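Alpha-fucosidase (Bifidobacterium bifidum, PDB 2EAB) probably hydrolyses alpha-1,2-linked L-fucose from glycans, this chain being the family 95 catalytic portion of a longer, probably membrane-anchored protein. Local coordinates at residues N45-Q48 with Q49-P53; F54-G57 with K58-G61; D159-L162 with S163-K166; V319-A322 with H323-H327. One frame throughout, in Å; residues are numbered along the deposited sequence.

Interaction 1. Residues N45-Q48 with Q49-P53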
loop_
_atom_site.group_PDB
_atom_site.type_symbol
_atom_site.label_atom_id
_atom_site.label_comp_id
_atom_site.label_asym_id
_atom_site.label_seq_id
_atom_site.Cartn_x
_atom_site.Cartn_y
_atom_site.Cartn_z
ATOM N N ASN A 45 5.182 11.214 -19.600
ATOM C CA ASN A 45 4.388 10.036 -19.904
ATOM C C ASN A 45 5.258 8.832 -20.256
ATOM O O ASN A 45 4.974 7.706 -19.833
ATOM C CB ASN A 45 3.398 10.297 -21.031
ATOM C CG ASN A 45 2.570 9.071 -21.344
ATOM O OD1 ASN A 45 1.824 8.587 -20.493
ATOM N ND2 ASN A 45 2.738 8.530 -22.547
ATOM N N ARG A 46 6.317 9.060 -21.033
ATOM C CA ARG A 46 7.237 7.980 -21.359
ATOM C C ARG A 46 7.836 7.390 -20.083
ATOM O O ARG A 46 7.925 6.166 -19.942
ATOM C CB ARG A 46 8.344 8.445 -22.315
ATOM C CG ARG A 46 9.220 7.305 -22.848
ATOM C CD ARG A 46 8.565 6.557 -24.008
ATOM N NE ARG A 46 8.430 7.388 -25.206
ATOM C CZ ARG A 46 7.776 7.026 -26.308
ATOM N NH1 ARG A 46 7.193 5.834 -26.391
ATOM N NH2 ARG A 46 7.708 7.861 -27.335
ATOM N N TRP A 47 8.232 8.261 -19.155
ATOM C CA TRP A 47 8.786 7.816 -17.876
ATOM C C TRP A 47 7.872 6.784 -17.194
ATOM O O TRP A 47 8.316 5.691 -16.810
ATOM C CB TRP A 47 9.042 9.004 -16.927
ATOM C CG TRP A 47 9.417 8.514 -15.554
ATOM C CD1 TRP A 47 10.658 8.153 -15.127
ATOM C CD2 TRP A 47 8.528 8.276 -14.451
ATOM N NE1 TRP A 47 10.605 7.718 -13.821
ATOM C CE2 TRP A 47 9.308 7.779 -13.385
ATOM C CE3 TRP A 47 7.153 8.455 -14.255
ATOM C CZ2 TRP A 47 8.752 7.438 -12.146
ATOM C CZ3 TRP A 47 6.598 8.113 -13.025
ATOM C CH2 TRP A 47 7.400 7.614 -11.988
ATOM N N GLN A 48 6.598 7.131 -17.041
ATOM C CA GLN A 48 5.699 6.302 -16.229
ATOM C C GLN A 48 5.344 4.979 -16.886
ATOM O O GLN A 48 5.003 4.020 -16.192
ATOM C CB GLN A 48 4.417 7.053 -15.852
ATOM C CG GLN A 48 3.479 7.317 -17.014
ATOM C CD GLN A 48 2.128 7.831 -16.576
ATOM O OE1 GLN A 48 1.745 7.716 -15.407
ATOM N NE2 GLN A 48 1.383 8.386 -17.521
ATOM N N GLN A 49 5.424 4.919 -18.215
ATOM C CA GLN A 49 4.991 3.722 -18.940
ATOM C C GLN A 49 6.112 2.737 -19.248
ATOM O O GLN A 49 5.841 1.568 -19.533
ATOM C CB GLN A 49 4.253 4.093 -20.235
ATOM C CG GLN A 49 3.022 4.954 -20.007
ATOM C CD GLN A 49 1.976 4.846 -21.105
ATOM O OE1 GLN A 49 1.856 3.817 -21.781
ATOM N NE2 GLN A 49 1.191 5.904 -21.265
ATOM N N THR A 50 7.357 3.200 -19.196
ATOM C CA THR A 50 8.452 2.433 -19.801
ATOM C C THR A 50 9.696 2.186 -18.945
ATOM O O THR A 50 10.476 1.292 -19.267
ATOM C CB THR A 50 8.923 3.056 -21.147
ATOM O OG1 THR A 50 9.604 4.283 -20.886
ATOM C CG2 THR A 50 7.758 3.320 -22.091
ATOM N N THR A 51 9.904 2.967 -17.884
ATOM C CA THR A 51 11.135 2.850 -17.105
ATOM C C THR A 51 11.029 1.784 -16.016
ATOM O O THR A 51 9.932 1.389 -15.621
ATOM C CB THR A 51 11.563 4.206 -16.497
ATOM O OG1 THR A 51 10.576 4.639 -15.552
ATOM C CG2 THR A 51 11.745 5.261 -17.590
ATOM N N LEU A 52 12.178 1.324 -15.533
ATOM C CA LEU A 52 12.210 0.187 -14.620
ATOM C C LEU A 52 12.715 0.601 -13.244
ATOM O O LEU A 52 13.820 1.125 -13.120
ATOM C CB LEU A 52 13.038 -0.960 -15.212
ATOM C CG LEU A 52 12.429 -1.604 -16.464
ATOM C CD1 LEU A 52 13.413 -2.548 -17.144
ATOM C CD2 LEU A 52 11.127 -2.328 -16.118
ATOM N N PRO A 53 11.878 0.402 -12.208
ATOM C CA PRO A 53 12.165 0.887 -10.868
ATOM C C PRO A 53 13.004 -0.041 -10.001
ATOM O O PRO A 53 12.902 -1.270 -10.091
ATOM C CB PRO A 53 10.770 1.025 -10.259
ATOM C CG PRO A 53 10.005 -0.091 -10.872
ATOM C CD PRO A 53 10.552 -0.243 -12.275
#

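Interaction 2. Residues F54-G57 with K58-G61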
loop_
_atom_site.group_PDB
_atom_site.type_symbol
_atom_site.label_atom_id
_atom_site.label_comp_id
_atom_site.label_asym_id
_atom_site.label_seq_id
_atom_site.Cartn_x
_atom_site.Cartn_y
_atom_site.Cartn_z
ATOM N N PHE A 54 13.807 0.567 -9.142
ATOM C CA PHE A 54 14.503 -0.148 -8.086
ATOM C C PHE A 54 14.693 0.820 -6.922
ATOM O O PHE A 54 14.655 2.041 -7.103
ATOM C CB PHE A 54 15.847 -0.708 -8.583
ATOM C CG PHE A 54 16.860 0.349 -8.902
ATOM C CD1 PHE A 54 17.816 0.701 -7.961
ATOM C CD2 PHE A 54 16.856 1.004 -10.133
ATOM C CE1 PHE A 54 18.753 1.686 -8.233
ATOM C CE2 PHE A 54 17.793 1.998 -10.411
ATOM C CZ PHE A 54 18.742 2.335 -9.460
ATOM N N GLY A 55 14.893 0.281 -5.728
ATOM C CA GLY A 55 15.076 1.129 -4.564
ATOM C C GLY A 55 15.492 0.347 -3.343
ATOM O O GLY A 55 15.501 -0.894 -3.356
ATOM N N ASN A 56 15.846 1.076 -2.288
ATOM C CA ASN A 56 16.186 0.469 -1.005
ATOM C C ASN A 56 15.222 0.886 0.108
ATOM O O ASN A 56 15.555 0.805 1.289
ATOM C CB ASN A 56 17.641 0.778 -0.617
ATOM C CG ASN A 56 17.868 2.243 -0.274
ATOM O OD1 ASN A 56 16.955 3.063 -0.334
ATOM N ND2 ASN A 56 19.099 2.575 0.100
ATOM N N GLY A 57 14.030 1.332 -0.283
ATOM C CA GLY A 57 13.035 1.853 0.652
ATOM C C GLY A 57 13.180 3.339 0.927
ATOM O O GLY A 57 12.278 3.953 1.513
ATOM N N LYS A 58 14.314 3.911 0.517
ATOM C CA LYS A 58 14.638 5.303 0.826
ATOM C C LYS A 58 15.017 6.082 -0.429
ATOM O O LYS A 58 14.366 7.070 -0.761
ATOM C CB LYS A 58 15.721 5.382 1.898
ATOM C CG LYS A 58 15.284 4.756 3.217
ATOM C CD LYS A 58 16.343 4.857 4.278
ATOM C CE LYS A 58 17.347 3.728 4.174
ATOM N NZ LYS A 58 18.420 3.923 5.175
ATOM N N ILE A 59 16.058 5.638 -1.129
ATOM C CA ILE A 59 16.362 6.162 -2.456
ATOM C C ILE A 59 15.875 5.193 -3.522
ATOM O O ILE A 59 15.820 3.977 -3.305
ATOM C CB ILE A 59 17.868 6.499 -2.657
ATOM C CG1 ILE A 59 18.766 5.293 -2.343
ATOM C CG2 ILE A 59 18.248 7.735 -1.840
ATOM C CD1 ILE A 59 20.245 5.536 -2.616
ATOM N N GLY A 60 15.507 5.750 -4.671
ATOM C CA GLY A 60 15.017 4.958 -5.776
ATOM C C GLY A 60 15.503 5.485 -7.104
ATOM O O GLY A 60 15.787 6.679 -7.255
ATOM N N GLY A 61 15.593 4.577 -8.068
ATOM C CA GLY A 61 15.867 4.935 -9.445
ATOM C C GLY A 61 14.844 4.326 -10.375
ATOM O O GLY A 61 14.218 3.313 -10.052
#

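Interaction 3. Residues D159-L162 with S163-K166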
loop_
_atom_site.group_PDB
_atom_site.type_symbol
_atom_site.label_atom_id
_atom_site.label_comp_id
_atom_site.label_asym_id
_atom_site.label_seq_id
_atom_site.Cartn_x
_atom_site.Cartn_y
_atom_site.Cartn_z
ATOM N N ASP A 159 16.728 -5.051 -18.697
ATOM C CA ASP A 159 15.898 -5.885 -17.848
ATOM C C ASP A 159 15.850 -5.390 -16.414
ATOM O O ASP A 159 16.669 -4.569 -15.980
ATOM C CB ASP A 159 16.354 -7.355 -17.901
ATOM C CG ASP A 159 17.673 -7.586 -17.194
ATOM O OD1 ASP A 159 17.733 -7.405 -15.959
ATOM O OD2 ASP A 159 18.647 -7.963 -17.873
ATOM N N LEU A 160 14.860 -5.899 -15.695
ATOM C CA LEU A 160 14.772 -5.748 -14.259
ATOM C C LEU A 160 14.700 -7.146 -13.681
ATOM O O LEU A 160 13.753 -7.887 -13.940
ATOM C CB LEU A 160 13.542 -4.928 -13.864
ATOM C CG LEU A 160 13.402 -4.570 -12.380
ATOM C CD1 LEU A 160 14.539 -3.669 -11.912
ATOM C CD2 LEU A 160 12.059 -3.905 -12.118
ATOM N N ASN A 161 15.736 -7.501 -12.932
ATOM C CA ASN A 161 15.809 -8.796 -12.289
ATOM C C ASN A 161 15.153 -8.686 -10.920
ATOM O O ASN A 161 15.758 -8.186 -9.969
ATOM C CB ASN A 161 17.267 -9.249 -12.169
ATOM C CG ASN A 161 17.396 -10.678 -11.686
ATOM O OD1 ASN A 161 16.538 -11.191 -10.968
ATOM N ND2 ASN A 161 18.487 -11.331 -12.078
ATOM N N LEU A 162 13.911 -9.152 -10.835
ATOM C CA LEU A 162 13.139 -9.050 -9.601
ATOM C C LEU A 162 13.732 -9.920 -8.503
ATOM O O LEU A 162 13.597 -9.612 -7.322
ATOM C CB LEU A 162 11.674 -9.440 -9.826
ATOM C CG LEU A 162 10.866 -8.744 -10.922
ATOM C CD1 LEU A 162 9.426 -9.234 -10.870
ATOM C CD2 LEU A 162 10.921 -7.226 -10.787
ATOM N N SER A 163 14.386 -11.009 -8.902
ATOM C CA SER A 163 14.957 -11.966 -7.953
ATOM C C SER A 163 16.202 -11.438 -7.250
ATOM O O SER A 163 16.426 -11.717 -6.068
ATOM C CB SER A 163 15.285 -13.281 -8.660
ATOM O OG SER A 163 14.135 -13.815 -9.288
ATOM N N LYS A 164 17.013 -10.684 -7.987
ATOM C CA LYS A 164 18.262 -10.139 -7.462
ATOM C C LYS A 164 18.163 -8.653 -7.106
ATOM O O LYS A 164 19.092 -8.087 -6.537
ATOM C CB LYS A 164 19.412 -10.392 -8.445
ATOM C CG LYS A 164 19.870 -11.848 -8.472
ATOM C CD LYS A 164 21.039 -12.082 -9.421
ATOM C CE LYS A 164 21.643 -13.474 -9.226
ATOM N NZ LYS A 164 20.652 -14.581 -9.401
ATOM N N GLY A 165 17.034 -8.031 -7.435
ATOM C CA GLY A 165 16.811 -6.623 -7.123
ATOM C C GLY A 165 17.771 -5.683 -7.824
ATOM O O GLY A 165 18.357 -4.802 -7.197
ATOM N N LYS A 166 17.929 -5.865 -9.129
ATOM C CA LYS A 166 18.795 -4.990 -9.905
ATOM C C LYS A 166 18.296 -4.837 -11.333
ATOM O O LYS A 166 17.595 -5.708 -11.858
ATOM C CB LYS A 166 20.243 -5.494 -9.879
ATOM C CG LYS A 166 20.481 -6.809 -10.611
ATOM C CD LYS A 166 21.794 -7.447 -10.178
ATOM C CE LYS A 166 22.242 -8.531 -11.145
ATOM N NZ LYS A 166 22.883 -7.946 -12.360
#

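Interaction 4. Residues V319-A322 with H323-H327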
loop_
_atom_site.group_PDB
_atom_site.type_symbol
_atom_site.label_atom_id
_atom_site.label_comp_id
_atom_site.label_asym_id
_atom_site.label_seq_id
_atom_site.Cartn_x
_atom_site.Cartn_y
_atom_site.Cartn_z
ATOM N N VAL A 319 29.544 -5.118 -1.593
ATOM C CA VAL A 319 28.299 -4.340 -1.561
ATOM C C VAL A 319 27.201 -5.057 -2.353
ATOM O O VAL A 319 26.060 -5.162 -1.889
ATOM C CB VAL A 319 28.517 -2.885 -2.058
ATOM C CG1 VAL A 319 27.186 -2.156 -2.258
ATOM C CG2 VAL A 319 29.392 -2.119 -1.076
ATOM N N LYS A 320 27.552 -5.576 -3.527
ATOM C CA LYS A 320 26.601 -6.331 -4.341
ATOM C C LYS A 320 26.128 -7.603 -3.639
ATOM O O LYS A 320 24.929 -7.891 -3.631
ATOM C CB LYS A 320 27.195 -6.666 -5.714
ATOM C CG LYS A 320 26.257 -7.453 -6.619
ATOM C CD LYS A 320 26.844 -7.633 -8.002
ATOM C CE LYS A 320 25.965 -8.520 -8.866
ATOM N NZ LYS A 320 26.476 -8.617 -10.258
ATOM N N LYS A 321 27.059 -8.355 -3.052
ATOM C CA LYS A 321 26.714 -9.588 -2.337
ATOM C C LYS A 321 25.735 -9.316 -1.200
ATOM O O LYS A 321 24.705 -9.984 -1.086
ATOM C CB LYS A 321 27.964 -10.294 -1.800
ATOM C CG LYS A 321 27.656 -11.594 -1.066
ATOM C CD LYS A 321 28.888 -12.181 -0.396
ATOM C CE LYS A 321 28.577 -13.523 0.251
ATOM N NZ LYS A 321 27.683 -13.403 1.441
ATOM N N ALA A 322 26.064 -8.336 -0.363
ATOM C CA ALA A 322 25.215 -7.970 0.769
ATOM C C ALA A 322 23.841 -7.511 0.301
ATOM O O ALA A 322 22.826 -7.834 0.932
ATOM C CB ALA A 322 25.878 -6.901 1.608
ATOM N N HIS A 323 23.809 -6.768 -0.802
ATOM C CA HIS A 323 22.542 -6.334 -1.370
ATOM C C HIS A 323 21.669 -7.503 -1.813
ATOM O O HIS A 323 20.497 -7.592 -1.437
ATOM C CB HIS A 323 22.738 -5.411 -2.570
ATOM C CG HIS A 323 21.463 -5.149 -3.297
ATOM N ND1 HIS A 323 21.209 -5.600 -4.575
ATOM C CD2 HIS A 323 20.330 -4.543 -2.877
ATOM C CE1 HIS A 323 19.981 -5.248 -4.919
ATOM N NE2 HIS A 323 19.428 -4.608 -3.905
ATOM N N ILE A 324 22.236 -8.380 -2.639
ATOM C CA ILE A 324 21.464 -9.483 -3.201
ATOM C C ILE A 324 20.994 -10.431 -2.097
ATOM O O ILE A 324 19.848 -10.887 -2.124
ATOM C CB ILE A 324 22.231 -10.210 -4.335
ATOM C CG1 ILE A 324 22.377 -9.276 -5.546
ATOM C CG2 ILE A 324 21.521 -11.507 -4.733
ATOM C CD1 ILE A 324 23.253 -9.813 -6.664
ATOM N N ASP A 325 21.858 -10.698 -1.119
ATOM C CA ASP A 325 21.478 -11.514 0.042
ATOM C C ASP A 325 20.262 -10.921 0.763
ATOM O O ASP A 325 19.313 -11.637 1.087
ATOM C CB ASP A 325 22.645 -11.653 1.028
ATOM C CG ASP A 325 23.765 -12.556 0.515
ATOM O OD1 ASP A 325 23.599 -13.220 -0.527
ATOM O OD2 ASP A 325 24.826 -12.600 1.176
ATOM N N ASP A 326 20.304 -9.610 0.997
ATOM C CA ASP A 326 19.245 -8.884 1.694
ATOM C C ASP A 326 17.930 -8.882 0.905
ATOM O O ASP A 326 16.866 -9.193 1.453
ATOM C CB ASP A 326 19.720 -7.454 1.952
ATOM C CG ASP A 326 18.616 -6.544 2.444
ATOM O OD1 ASP A 326 18.223 -6.663 3.622
ATOM O OD2 ASP A 326 18.155 -5.699 1.645
ATOM N N HIS A 327 18.013 -8.535 -0.376
ATOM C CA HIS A 327 16.843 -8.468 -1.236
ATOM C C HIS A 327 16.208 -9.842 -1.407
ATOM O O HIS A 327 14.994 -10.005 -1.233
ATOM C CB HIS A 327 17.213 -7.909 -2.607
ATOM C CG HIS A 327 16.049 -7.820 -3.537
ATOM N ND1 HIS A 327 15.684 -8.842 -4.386
ATOM C CD2 HIS A 327 15.137 -6.837 -3.717
ATOM C CE1 HIS A 327 14.603 -8.485 -5.057
ATOM N NE2 HIS A 327 14.254 -7.272 -4.672
#

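Interaction 1. Residues N45-Q48 with Q49-P53
Thr51 lays its OG1 over one face of the Trp47 indole, 3.4 Å above the plane and offset toward the rim, at the C-terminal end of helix 42-50. The same hydroxyl donates to Trp47 O at 2.8 Å, alongside a weak bond from Thr51 N to that carbonyl; Thr51 is the first residue to leave helical backbone angles. One residue earlier Thr50 acts likewise: with chi1 at 71° its OG1 turns back on the helix and donates to Arg46 O at 2.7 Å, from above the carbonyl plane. The indole N-H of Trp47 is taken by Thr62 on strand 59-63. On another side of the helix Asn45 OD1 accepts two amides, from Gln48 NE2 at 3.0 Å, in the carbonyl plane on a lone pair, and from Gln49 NE2. The Asn45 and Gln49 amide planes stand 88° apart. Asn45 ND2 is hydrogen-bonded to Ala31 O, Gln49 NE2 also reaches Ala33 O, and Gln48 bonds Ala35 O through NE2 and Phe764 N through OE1. An alanine in place of Asn45 would remove the shared acceptor and probably leave the two glutamine amides held by outside partners but no longer tied together. Gln49 NE2 lies 2.9 Å from Asn45 OD1.

Interaction 2. Residues F54-G57 with K58-G61
The Phe54 ring lies with its face over Gly61 CA in the beta hairpin where strand 52-55 turns back into strand 59-63. This is a CH-pi contact, Gly61 CA standing 4.1 Å from the centroid of the Phe54 ring. A chi1 of 68° sets the phenylalanine CG between the backbone N and the carbonyl carbon and brings the ring back across its hydrogen-bonded partner on the opposing strand 59-63; a CB on Gly61 would clash with Phe54 CE2. Phe54 N to Gly61 O and Gly61 N to Phe54 O, each 2.9 Å, close that pair. Gly55 and Gly60 form the next, non-hydrogen-bonded pair.

At the turn, Asn56 folds its side chain over the loop, and Asn56 OD1 accepts Ile59 N at 2.8 Å and Lys58 N at 2.9 Å from opposite faces of its plane. Asn56 N returns a bond to Ile59 O, while ND2 is held by the carbonyl of Ser185. A leucine in place of Asn56 would take away the acceptor and probably leave two turn N-H groups without their mate. Gly57, whose backbone angles would jam a side chain against the preceding carbonyl, belongs to the calcium site with Glu77, Ser386 and Leu393, so the turn that Asn56 braces borders the metal. On the amide itself, Ile59 crosses at a slant, its CG1 lying 3.7 Å from Asn56 ND2 and 3.5 Å from Asn56 OD1.

Interaction 3. Residues D159-L162 with S163-K166
Asn161 OD1 is gripped by two successive backbone N-H groups of the turn between strands 156-161 and 166-173, Lys164 N at 3.1 Å and, more weakly, Ser163 N at 3.0 Å. The Lys164 N-H comes from well above the carbonyl plane, 67° out of it, rather than along a lone pair. This is a hairpin turn closed by a G1 beta bulge, in which Gly165 and Lys166 both face Asn161. Asn161 N donates to Lys166 O at 2.8 Å, and Asn161 O takes back Lys166 N together with a weak bond from Gly165 N. Gly165 has positive phi, a conformation that glycine adopts more readily than other residues.

With CG anti to the backbone N (chi1 -172°), the Asn161 amide swings over the turn. Lys164 crosses it at a slant, its CD 3.8 Å from Asn161 ND2. Asp17 then collects both: its OD2 accepts Asn161 ND2 and pairs with Lys164 NZ. Lys166 carries its own charge elsewhere, to Asp168, Glu181 and Asp11, which would probably keep its ammonium protonated.

Leu162 packs on Tyr378 and Tyr381 of helix 365-386. Leu160 also touches these tyrosines and strand 52-55, joining strand 156-161, next to the outermost strand of the nine-stranded sheet, to the helix. Across the strand pair, Leu160 CD1 comes to 3.7 Å from Lys166 O.

Interaction 4. Residues V319-A322 with H323-H327
Lys321 NZ and Asp325 OD2 form a salt bridge of 3.0 Å across one turn of helix 316-331, an i to i+4 pair on its exposed side. The ammonium meets OD2 nearly along the C-O axis. Lys321 runs extended until its last torsion, where chi4 of -69° bends NZ over toward the carboxylate, and the two side chains meet at a slant. Asp325 CG also sits 3.2 Å from Lys321 O, so the acid lies close over the carbonyl that receives its own N-H.

Regular alpha-helical bonds run beneath: Ile324 N to Lys320 O and Asp325 N to Lys321 O are both 2.9 Å, the first with an N-H...O angle of 169°. His323 N and Asp326 N continue the pattern to Val319 O and Ala322 O.

Elsewhere on the helix Lys320 stretches out fully, and its NZ joins Asp11 and Glu181 in salt bridges. With the His323 ring stacked on that of Phe183 from strand 176-185, this ties the helix to the N-terminal beta domain. Asp326 pairs separately with Arg388. Beside the extended lysine, Ile324 points the same way and lays its CD1 along the chain, 3.7 Å from Lys320 CE.

The four contacts follow one another along the chain without interleaving. Interactions 1 and 2 share strand 52-55 of the seven-stranded sheet, where strand 59-63 is its neighbour; their centres are about 15 Å apart, so the helix end feeds directly into the hairpin that reaches the calcium site. Interaction 3 belongs to the nine-stranded sheet of the N-terminal beta domain; its Leu160 CD1 meets Pro53 O of interaction 1 at 3.4 Å. Interaction 4, in the family 95 catalytic range, lies about 12 Å from interaction 3 between centres, and both histidines, His323 and His327, press on the 159-166 turn. Together they trace a path from the beta domain to helix 316-331.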